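Local coordinates for pumilio homolog 23 (Arabidopsis thaliana, PDB 5WZJ), which binds RNA sequence-specifically through pumilio repeats stacked into a right-handed superhelix, recognises an 18S rRNA sequence, and probably regulates translation and mRNA stability, at residues A[382-390]-A[398-409]; A[522-532]-A[544-554]. All blocks are in the same frame, centred on the assembly; numbering follows the deposited sequence.

Contact 1: A[382-390]-A[398-409]; sequences EALVGAVCS and ILPRLLFLDYYF
A knob-into-hole contact joins consecutive helices of the pumilio array: V388, at the C-terminal end of helix 382-388, sits among I398, R401, L402 and F409 of the segment that follows. The axes of helices 382-388 and 398-403 cross at 80°, 10.4 Å apart. With CG1 of I398 anti to its backbone N (chi1 179°), the CD1 methyl reaches V388 CB at 3.6 Å, the two side chains meeting at about a right angle. The CG1 branch of V388 lies 3.5 Å from CB of R401, whose extended chain slides past the valine in the opposite direction. The R401 guanidinium thereby reaches the backbone at the helix end, where NH1 donates to V388 O (3.0 Å) with the oxygen in the guanidinium plane but the N-H bent at 144°. Y408 braces this arginine from within the same segment, its ring centre lying under R401 CD. C389 SG packs 3.8 Å from I398 CA, and L384 and L402 meet tip to tip, CD2 to CD1 at 3.9 Å. Around this buried junction, helix 351-356 touches V388 through L355 and F409 through E356, helix 427-436 packs on L384 and L402, and helix 445-453 covers V385 and I398.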
loop_
_atom_site.group_PDB
_atom_site.type_symbol
_atom_site.label_atom_id
_atom_site.label_comp_id
_atom_site.label_asym_id
_atom_site.label_seq_id
_atom_site.Cartn_x
_atom_site.Cartn_y
_atom_site.Cartn_z
ATOM N N GLU A 382 15.853 -18.781 -13.388
ATOM C CA GLU A 382 16.924 -18.845 -14.382
ATOM C C GLU A 382 16.793 -17.734 -15.407
ATOM O O GLU A 382 17.803 -17.187 -15.859
ATOM C CB GLU A 382 16.942 -20.210 -15.079
ATOM C CG GLU A 382 17.464 -21.341 -14.183
ATOM C CD GLU A 382 18.886 -21.087 -13.691
ATOM O OE1 GLU A 382 19.687 -20.503 -14.468
ATOM O OE2 GLU A 382 19.186 -21.455 -12.527
ATOM N N ALA A 383 15.559 -17.383 -15.791
ATOM C CA ALA A 383 15.378 -16.278 -16.727
ATOM C C ALA A 383 15.899 -14.972 -16.138
ATOM O O ALA A 383 16.474 -14.142 -16.856
ATOM C CB ALA A 383 13.903 -16.149 -17.117
ATOM N N LEU A 384 15.710 -14.768 -14.829
ATOM C CA LEU A 384 16.224 -13.561 -14.187
ATOM C C LEU A 384 17.751 -13.523 -14.228
ATOM O O LEU A 384 18.342 -12.485 -14.549
ATOM C CB LEU A 384 15.727 -13.467 -12.746
ATOM C CG LEU A 384 16.310 -12.287 -11.962
ATOM C CD1 LEU A 384 15.986 -10.939 -12.639
ATOM C CD2 LEU A 384 15.841 -12.292 -10.508
ATOM N N VAL A 385 18.411 -14.645 -13.909
ATOM C CA VAL A 385 19.878 -14.680 -13.972
ATOM C C VAL A 385 20.364 -14.309 -15.366
ATOM O O VAL A 385 21.252 -13.465 -15.532
ATOM C CB VAL A 385 20.425 -16.061 -13.576
ATOM C CG1 VAL A 385 21.953 -16.037 -13.674
ATOM C CG2 VAL A 385 19.974 -16.464 -12.178
ATOM N N GLY A 386 19.801 -14.962 -16.385
ATOM C CA GLY A 386 20.230 -14.716 -17.749
ATOM C C GLY A 386 19.940 -13.307 -18.217
ATOM O O GLY A 386 20.661 -12.770 -19.061
ATOM N N ALA A 387 18.899 -12.680 -17.669
ATOM C CA ALA A 387 18.623 -11.297 -18.037
ATOM C C ALA A 387 19.671 -10.345 -17.480
ATOM O O ALA A 387 19.916 -9.284 -18.065
ATOM C CB ALA A 387 17.238 -10.882 -17.540
ATOM N N VAL A 388 20.289 -10.692 -16.355
ATOM C CA VAL A 388 21.184 -9.762 -15.671
ATOM C C VAL A 388 22.632 -10.116 -15.984
ATOM O O VAL A 388 23.505 -9.240 -16.021
ATOM C CB VAL A 388 20.918 -9.771 -14.153
ATOM C CG1 VAL A 388 21.920 -8.897 -13.422
ATOM C CG2 VAL A 388 19.488 -9.299 -13.866
ATOM N N CYS A 389 22.887 -11.402 -16.225
ATOM C CA CYS A 389 24.231 -11.933 -16.449
ATOM C C CYS A 389 24.249 -12.662 -17.790
ATOM O O CYS A 389 23.868 -13.834 -17.867
ATOM C CB CYS A 389 24.632 -12.865 -15.314
ATOM S SG CYS A 389 24.544 -12.077 -13.697
ATOM N N SER A 390 24.719 -11.975 -18.835
ATOM C CA SER A 390 24.650 -12.517 -20.191
ATOM C C SER A 390 25.697 -13.594 -20.449
ATOM O O SER A 390 25.445 -14.513 -21.235
ATOM C CB SER A 390 24.804 -11.391 -21.213
ATOM O OG SER A 390 26.090 -10.807 -21.103
ATOM N N ILE A 398 25.425 -12.014 -9.860
ATOM C CA ILE A 398 23.986 -11.774 -9.921
ATOM C C ILE A 398 23.520 -10.972 -8.706
ATOM O O ILE A 398 22.703 -10.053 -8.834
ATOM C CB ILE A 398 23.223 -13.103 -10.089
ATOM C CG1 ILE A 398 21.713 -12.857 -10.140
ATOM C CG2 ILE A 398 23.554 -14.055 -8.985
ATOM C CD1 ILE A 398 21.284 -11.989 -11.307
ATOM N N LEU A 399 24.055 -11.271 -7.514
ATOM C CA LEU A 399 23.613 -10.545 -6.324
ATOM C C LEU A 399 24.002 -9.085 -6.375
ATOM O O LEU A 399 23.107 -8.213 -6.243
ATOM C CB LEU A 399 24.121 -11.243 -5.052
ATOM C CG LEU A 399 23.044 -11.769 -4.097
ATOM C CD1 LEU A 399 22.089 -10.646 -3.654
ATOM C CD2 LEU A 399 22.266 -12.919 -4.748
ATOM N N PRO A 400 25.272 -8.690 -6.554
ATOM C CA PRO A 400 25.594 -7.259 -6.629
ATOM C C PRO A 400 24.793 -6.506 -7.679
ATOM O O PRO A 400 24.375 -5.368 -7.437
ATOM C CB PRO A 400 27.093 -7.242 -6.969
ATOM C CG PRO A 400 27.617 -8.533 -6.475
ATOM C CD PRO A 400 26.491 -9.525 -6.664
ATOM N N ARG A 401 24.569 -7.113 -8.844
ATOM C CA ARG A 401 23.861 -6.398 -9.894
ATOM C C ARG A 401 22.397 -6.179 -9.537
ATOM O O ARG A 401 21.834 -5.139 -9.882
ATOM C CB ARG A 401 23.997 -7.142 -11.221
ATOM C CG ARG A 401 25.444 -7.178 -11.738
ATOM C CD ARG A 401 25.580 -7.987 -12.998
ATOM N NE ARG A 401 26.965 -8.006 -13.463
ATOM C CZ ARG A 401 27.350 -8.455 -14.654
ATOM N NH1 ARG A 401 26.451 -8.920 -15.517
ATOM N NH2 ARG A 401 28.635 -8.430 -14.987
ATOM N N LEU A 402 21.772 -7.123 -8.833
ATOM C CA LEU A 402 20.379 -6.915 -8.445
ATOM C C LEU A 402 20.262 -5.957 -7.267
ATOM O O LEU A 402 19.326 -5.152 -7.212
ATOM C CB LEU A 402 19.712 -8.250 -8.110
ATOM C CG LEU A 402 19.242 -9.076 -9.311
ATOM C CD1 LEU A 402 18.906 -10.487 -8.881
ATOM C CD2 LEU A 402 18.049 -8.427 -10.001
ATOM N N LEU A 403 21.200 -6.026 -6.315
ATOM C CA LEU A 403 21.219 -5.048 -5.226
ATOM C C LEU A 403 21.307 -3.613 -5.736
ATOM O O LEU A 403 20.749 -2.700 -5.116
ATOM C CB LEU A 403 22.391 -5.326 -4.283
ATOM C CG LEU A 403 22.323 -6.618 -3.471
ATOM C CD1 LEU A 403 23.676 -6.840 -2.792
ATOM C CD2 LEU A 403 21.166 -6.553 -2.441
ATOM N N PHE A 404 22.013 -3.391 -6.845
ATOM C CA PHE A 404 22.178 -2.052 -7.399
ATOM C C PHE A 404 21.638 -2.015 -8.820
ATOM O O PHE A 404 22.318 -1.532 -9.730
ATOM C CB PHE A 404 23.651 -1.627 -7.415
ATOM C CG PHE A 404 24.259 -1.424 -6.059
ATOM C CD1 PHE A 404 23.896 -0.345 -5.274
ATOM C CD2 PHE A 404 25.231 -2.292 -5.590
ATOM C CE1 PHE A 404 24.469 -0.144 -4.032
ATOM C CE2 PHE A 404 25.812 -2.102 -4.354
ATOM C CZ PHE A 404 25.435 -1.023 -3.569
ATOM N N LEU A 405 20.422 -2.534 -9.010
ATOM C CA LEU A 405 19.878 -2.772 -10.347
ATOM C C LEU A 405 19.956 -1.531 -11.240
ATOM O O LEU A 405 20.334 -1.632 -12.416
ATOM C CB LEU A 405 18.434 -3.265 -10.207
ATOM C CG LEU A 405 17.675 -4.026 -11.289
ATOM C CD1 LEU A 405 18.482 -5.186 -11.843
ATOM C CD2 LEU A 405 16.370 -4.545 -10.688
ATOM N N ASP A 406 19.625 -0.347 -10.702
ATOM C CA ASP A 406 19.625 0.855 -11.545
ATOM C C ASP A 406 21.043 1.299 -11.894
ATOM O O ASP A 406 21.292 1.750 -13.018
ATOM C CB ASP A 406 18.842 2.003 -10.886
ATOM C CG ASP A 406 19.304 2.308 -9.468
ATOM O OD1 ASP A 406 19.976 1.448 -8.856
ATOM O OD2 ASP A 406 18.975 3.409 -8.958
ATOM N N TYR A 407 21.993 1.159 -10.961
ATOM C CA TYR A 407 23.377 1.514 -11.278
ATOM C C TYR A 407 23.965 0.575 -12.322
ATOM O O TYR A 407 24.680 1.016 -13.230
ATOM C CB TYR A 407 24.246 1.501 -10.016
ATOM C CG TYR A 407 23.944 2.622 -9.052
ATOM C CD1 TYR A 407 22.999 2.461 -8.043
ATOM C CD2 TYR A 407 24.608 3.842 -9.141
ATOM C CE1 TYR A 407 22.716 3.484 -7.156
ATOM C CE2 TYR A 407 24.328 4.877 -8.257
ATOM C CZ TYR A 407 23.382 4.693 -7.269
ATOM O OH TYR A 407 23.093 5.712 -6.384
ATOM N N TYR A 408 23.691 -0.724 -12.211
ATOM C CA TYR A 408 24.255 -1.653 -13.183
ATOM C C TYR A 408 23.658 -1.434 -14.571
ATOM O O TYR A 408 24.384 -1.414 -15.568
ATOM C CB TYR A 408 24.054 -3.107 -12.740
ATOM C CG TYR A 408 24.362 -4.059 -13.859
ATOM C CD1 TYR A 408 25.672 -4.286 -14.257
ATOM C CD2 TYR A 408 23.339 -4.691 -14.561
ATOM C CE1 TYR A 408 25.964 -5.140 -15.314
ATOM C CE2 TYR A 408 23.617 -5.548 -15.619
ATOM C CZ TYR A 408 24.930 -5.770 -15.990
ATOM O OH TYR A 408 25.203 -6.618 -17.044
ATOM N N PHE A 409 22.335 -1.293 -14.670
ATOM C CA PHE A 409 21.767 -1.136 -16.002
ATOM C C PHE A 409 21.983 0.266 -16.557
ATOM O O PHE A 409 21.923 0.451 -17.775
ATOM C CB PHE A 409 20.283 -1.504 -16.009
ATOM C CG PHE A 409 20.037 -2.985 -16.138
ATOM C CD1 PHE A 409 20.039 -3.592 -17.383
ATOM C CD2 PHE A 409 19.825 -3.775 -15.013
ATOM C CE1 PHE A 409 19.831 -4.958 -17.510
ATOM C CE2 PHE A 409 19.608 -5.141 -15.135
ATOM C CZ PHE A 409 19.620 -5.733 -16.386
#

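Contact 2: A[522-532]-A[544-554]; sequences EAIASELLDVK and LLRKLDIDGYA
Y553 enters the groove of helix 522-530 as a knob among E522, A525, S526 and L529. Its ring leaves CB anti to the backbone N (chi1 173°), and that torsion lays it across the helix. CG comes first, with the A525 methyl over one face of the ring, offset toward the rim, in a CH-pi contact, CB 4.2 Å from the ring centroid. CD2 then meets L529 CD2 at 3.8 Å, while CE2 passes close to the backbone of S526. On the far rim CE1 lies 3.7 Å from E522 CG. At the tip, OH gives a weak hydrogen bond to E522 OE2 (3.4 Å), which lies at the ring edge, in its plane; the carboxylate is turned 78° from the ring. Replacing Y553 with an alanine would probably leave a gap over A525 and L529 and take from E522 OE2 its weak hydroxyl partner. Beside the ring, I550 CD1 rests on A525 CA at 3.8 Å. Deeper in, L528 CD1 crosses L548 CD2 at about a right angle, 3.7 Å away, and also touches L544. At the opposite end of the contact from E522, the extended K532 chain packs its CG against L545 and carries NZ to D551 OD1 (3.0 Å), a salt bridge whose hydrogen bond is weak. D549 makes the bend that presents both I550 and Y553: its positive phi closes helix 544-547 in a Schellman motif, and its OD1 caps helix 550-554 by accepting from G552 N. W560 of helix 557-565 meets the Y553 ring edge-to-face and also touches A525. Such near-perpendicular packing, at 97° here, joins helices at the C-terminal end of the all-helical pumilio superhelix.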
loop_
_atom_site.group_PDB
_atom_site.type_symbol
_atom_site.label_atom_id
_atom_site.label_comp_id
_atom_site.label_asym_id
_atom_site.label_seq_id
_atom_site.Cartn_x
_atom_site.Cartn_y
_atom_site.Cartn_z
ATOM N N GLU A 522 28.770 -15.862 21.025
ATOM C CA GLU A 522 29.683 -15.182 21.927
ATOM C C GLU A 522 30.434 -14.061 21.221
ATOM O O GLU A 522 30.616 -12.976 21.788
ATOM C CB GLU A 522 30.660 -16.188 22.530
ATOM C CG GLU A 522 31.563 -15.565 23.550
ATOM C CD GLU A 522 32.287 -16.582 24.402
ATOM O OE1 GLU A 522 32.157 -17.801 24.143
ATOM O OE2 GLU A 522 32.986 -16.141 25.339
ATOM N N ALA A 523 30.879 -14.297 19.983
ATOM C CA ALA A 523 31.560 -13.242 19.237
ATOM C C ALA A 523 30.646 -12.039 19.013
ATOM O O ALA A 523 31.062 -10.892 19.206
ATOM C CB ALA A 523 32.077 -13.786 17.902
ATOM N N ILE A 524 29.391 -12.281 18.622
ATOM C CA ILE A 524 28.440 -11.180 18.449
ATOM C C ILE A 524 28.210 -10.459 19.773
ATOM O O ILE A 524 28.174 -9.223 19.832
ATOM C CB ILE A 524 27.113 -11.696 17.864
ATOM C CG1 ILE A 524 27.287 -12.155 16.413
ATOM C CG2 ILE A 524 26.026 -10.606 17.961
ATOM C CD1 ILE A 524 26.124 -13.015 15.928
ATOM N N ALA A 525 28.013 -11.224 20.851
ATOM C CA ALA A 525 27.753 -10.612 22.153
ATOM C C ALA A 525 28.934 -9.763 22.595
ATOM O O ALA A 525 28.760 -8.664 23.142
ATOM C CB ALA A 525 27.445 -11.696 23.185
ATOM N N SER A 526 30.146 -10.251 22.338
ATOM C CA SER A 526 31.351 -9.504 22.666
ATOM C C SER A 526 31.417 -8.187 21.896
ATOM O O SER A 526 31.848 -7.159 22.435
ATOM C CB SER A 526 32.567 -10.384 22.367
ATOM O OG SER A 526 33.775 -9.733 22.690
ATOM N N GLU A 527 30.993 -8.193 20.626
ATOM C CA GLU A 527 31.041 -6.967 19.838
ATOM C C GLU A 527 30.006 -5.950 20.316
ATOM O O GLU A 527 30.293 -4.747 20.371
ATOM C CB GLU A 527 30.851 -7.285 18.354
ATOM C CG GLU A 527 32.044 -8.019 17.759
ATOM C CD GLU A 527 31.935 -8.212 16.251
ATOM O OE1 GLU A 527 32.343 -9.287 15.752
ATOM O OE2 GLU A 527 31.450 -7.293 15.563
ATOM N N LEU A 528 28.800 -6.405 20.671
ATOM C CA LEU A 528 27.804 -5.467 21.186
ATOM C C LEU A 528 28.233 -4.896 22.532
ATOM O O LEU A 528 27.909 -3.745 22.855
ATOM C CB LEU A 528 26.442 -6.141 21.324
ATOM C CG LEU A 528 25.807 -6.738 20.063
ATOM C CD1 LEU A 528 24.307 -6.883 20.233
ATOM C CD2 LEU A 528 26.144 -5.909 18.840
ATOM N N LEU A 529 28.952 -5.690 23.325
ATOM C CA LEU A 529 29.467 -5.208 24.599
ATOM C C LEU A 529 30.346 -3.974 24.409
ATOM O O LEU A 529 30.248 -3.011 25.176
ATOM C CB LEU A 529 30.230 -6.341 25.287
ATOM C CG LEU A 529 30.561 -6.235 26.771
ATOM C CD1 LEU A 529 29.377 -5.681 27.553
ATOM C CD2 LEU A 529 30.958 -7.613 27.279
ATOM N N ASP A 530 31.186 -3.966 23.368
ATOM C CA ASP A 530 32.078 -2.836 23.130
ATOM C C ASP A 530 31.336 -1.544 22.809
ATOM O O ASP A 530 31.898 -0.463 22.998
ATOM C CB ASP A 530 33.044 -3.150 21.990
ATOM C CG ASP A 530 34.074 -4.192 22.371
ATOM O OD1 ASP A 530 34.461 -4.252 23.557
ATOM O OD2 ASP A 530 34.503 -4.952 21.475
ATOM N N VAL A 531 30.105 -1.619 22.311
ATOM C CA VAL A 531 29.347 -0.424 21.954
ATOM C C VAL A 531 28.106 -0.279 22.827
ATOM O O VAL A 531 27.164 0.418 22.456
ATOM C CB VAL A 531 28.983 -0.425 20.456
ATOM C CG1 VAL A 531 30.239 -0.571 19.598
ATOM C CG2 VAL A 531 27.986 -1.542 20.137
ATOM N N LYS A 532 28.105 -0.939 23.995
ATOM C CA LYS A 532 26.894 -1.038 24.804
ATOM C C LYS A 532 26.379 0.332 25.222
ATOM O O LYS A 532 25.162 0.541 25.309
ATOM C CB LYS A 532 27.161 -1.894 26.040
ATOM C CG LYS A 532 25.926 -2.117 26.891
ATOM C CD LYS A 532 26.277 -2.316 28.358
ATOM C CE LYS A 532 25.054 -2.065 29.238
ATOM N NZ LYS A 532 25.401 -2.084 30.687
ATOM N N LEU A 544 17.544 -4.987 21.912
ATOM C CA LEU A 544 18.650 -5.846 21.505
ATOM C C LEU A 544 19.458 -6.311 22.716
ATOM O O LEU A 544 19.804 -7.496 22.836
ATOM C CB LEU A 544 19.542 -5.096 20.524
ATOM C CG LEU A 544 20.423 -5.966 19.648
ATOM C CD1 LEU A 544 19.534 -6.955 18.947
ATOM C CD2 LEU A 544 21.167 -5.121 18.637
ATOM N N LEU A 545 19.766 -5.384 23.628
ATOM C CA LEU A 545 20.551 -5.732 24.807
ATOM C C LEU A 545 19.831 -6.756 25.673
ATOM O O LEU A 545 20.477 -7.648 26.239
ATOM C CB LEU A 545 20.879 -4.467 25.614
ATOM C CG LEU A 545 21.867 -3.483 24.967
ATOM C CD1 LEU A 545 21.874 -2.138 25.681
ATOM C CD2 LEU A 545 23.272 -4.058 24.938
ATOM N N ARG A 546 18.498 -6.667 25.756
ATOM C CA ARG A 546 17.727 -7.607 26.568
ATOM C C ARG A 546 17.601 -8.968 25.891
ATOM O O ARG A 546 17.733 -10.009 26.546
ATOM C CB ARG A 546 16.334 -7.038 26.860
ATOM C CG ARG A 546 16.207 -6.253 28.162
ATOM C CD ARG A 546 14.762 -5.798 28.423
ATOM N NE ARG A 546 14.376 -4.623 27.636
ATOM C CZ ARG A 546 13.558 -4.644 26.583
ATOM N NH1 ARG A 546 13.274 -3.516 25.941
ATOM N NH2 ARG A 546 13.016 -5.785 26.172
ATOM N N LYS A 547 17.330 -8.982 24.586
ATOM C CA LYS A 547 17.114 -10.243 23.886
ATOM C C LYS A 547 18.380 -11.093 23.836
ATOM O O LYS A 547 18.299 -12.324 23.905
ATOM C CB LYS A 547 16.603 -9.969 22.472
ATOM C CG LYS A 547 16.210 -11.210 21.671
ATOM C CD LYS A 547 16.119 -10.862 20.185
ATOM C CE LYS A 547 15.363 -11.899 19.368
ATOM N NZ LYS A 547 16.239 -12.985 18.860
ATOM N N LEU A 548 19.547 -10.467 23.700
ATOM C CA LEU A 548 20.816 -11.183 23.717
ATOM C C LEU A 548 21.426 -11.264 25.115
ATOM O O LEU A 548 22.484 -11.875 25.268
ATOM C CB LEU A 548 21.814 -10.533 22.751
ATOM C CG LEU A 548 21.713 -10.933 21.265
ATOM C CD1 LEU A 548 20.308 -10.751 20.719
ATOM C CD2 LEU A 548 22.719 -10.166 20.400
ATOM N N ASP A 549 20.784 -10.668 26.124
ATOM C CA ASP A 549 21.263 -10.682 27.510
ATOM C C ASP A 549 22.714 -10.222 27.595
ATOM O O ASP A 549 23.580 -10.904 28.144
ATOM C CB ASP A 549 21.089 -12.069 28.137
ATOM C CG ASP A 549 21.375 -12.075 29.629
ATOM O OD1 ASP A 549 21.428 -10.984 30.244
ATOM O OD2 ASP A 549 21.560 -13.176 30.184
ATOM N N ILE A 550 22.982 -9.046 27.026
ATOM C CA ILE A 550 24.357 -8.573 26.947
ATOM C C ILE A 550 24.906 -8.300 28.344
ATOM O O ILE A 550 26.081 -8.568 28.624
ATOM C CB ILE A 550 24.438 -7.339 26.025
ATOM C CG1 ILE A 550 24.057 -7.731 24.591
ATOM C CG2 ILE A 550 25.838 -6.740 26.023
ATOM C CD1 ILE A 550 24.950 -8.852 23.999
ATOM N N ASP A 551 24.058 -7.797 29.248
ATOM C CA ASP A 551 24.490 -7.571 30.627
ATOM C C ASP A 551 24.906 -8.878 31.301
ATOM O O ASP A 551 25.916 -8.922 32.013
ATOM C CB ASP A 551 23.378 -6.893 31.432
ATOM C CG ASP A 551 23.159 -5.442 31.033
ATOM O OD1 ASP A 551 24.088 -4.821 30.478
ATOM O OD2 ASP A 551 22.054 -4.923 31.289
ATOM N N GLY A 552 24.136 -9.953 31.085
ATOM C CA GLY A 552 24.481 -11.237 31.680
ATOM C C GLY A 552 25.761 -11.825 31.114
ATOM O O GLY A 552 26.523 -12.483 31.830
ATOM N N TYR A 553 26.011 -11.605 29.820
ATOM C CA TYR A 553 27.273 -12.028 29.226
ATOM C C TYR A 553 28.458 -11.306 29.864
ATOM O O TYR A 553 29.498 -11.917 30.132
ATOM C CB TYR A 553 27.261 -11.793 27.708
ATOM C CG TYR A 553 28.602 -12.068 27.077
ATOM C CD1 TYR A 553 29.108 -13.362 27.018
ATOM C CD2 TYR A 553 29.383 -11.033 26.578
ATOM C CE1 TYR A 553 30.346 -13.618 26.457
ATOM C CE2 TYR A 553 30.627 -11.279 26.015
ATOM C CZ TYR A 553 31.103 -12.571 25.958
ATOM O OH TYR A 553 32.342 -12.824 25.407
ATOM N N ALA A 554 28.320 -10.001 30.112
ATOM C CA ALA A 554 29.414 -9.253 30.723
ATOM C C ALA A 554 29.663 -9.698 32.161
ATOM O O ALA A 554 30.817 -9.848 32.581
ATOM C CB ALA A 554 29.113 -7.753 30.679
#

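Overall arrangement
Both contacts illustrate how one way of packing helices, a knob seated between near-perpendicular axes, is adapted to its place in an all-helical superhelix. Each sets a helix nearly at right angles to a short helix later in the chain, the knob being a valine in contact 1 and a tyrosine in contact 2. Contact 1 is buried among helices of the array, and its polar element is an arginine donating to a carbonyl at a helix end. Contact 2, near the chain's C-terminus, is only partly buried: leucines, isoleucines and an alanine form its inner side, whereas a salt bridge and a weak tyrosine-carboxylate bond lie toward its margins. The two share no elements, their centres standing about 37 Å apart.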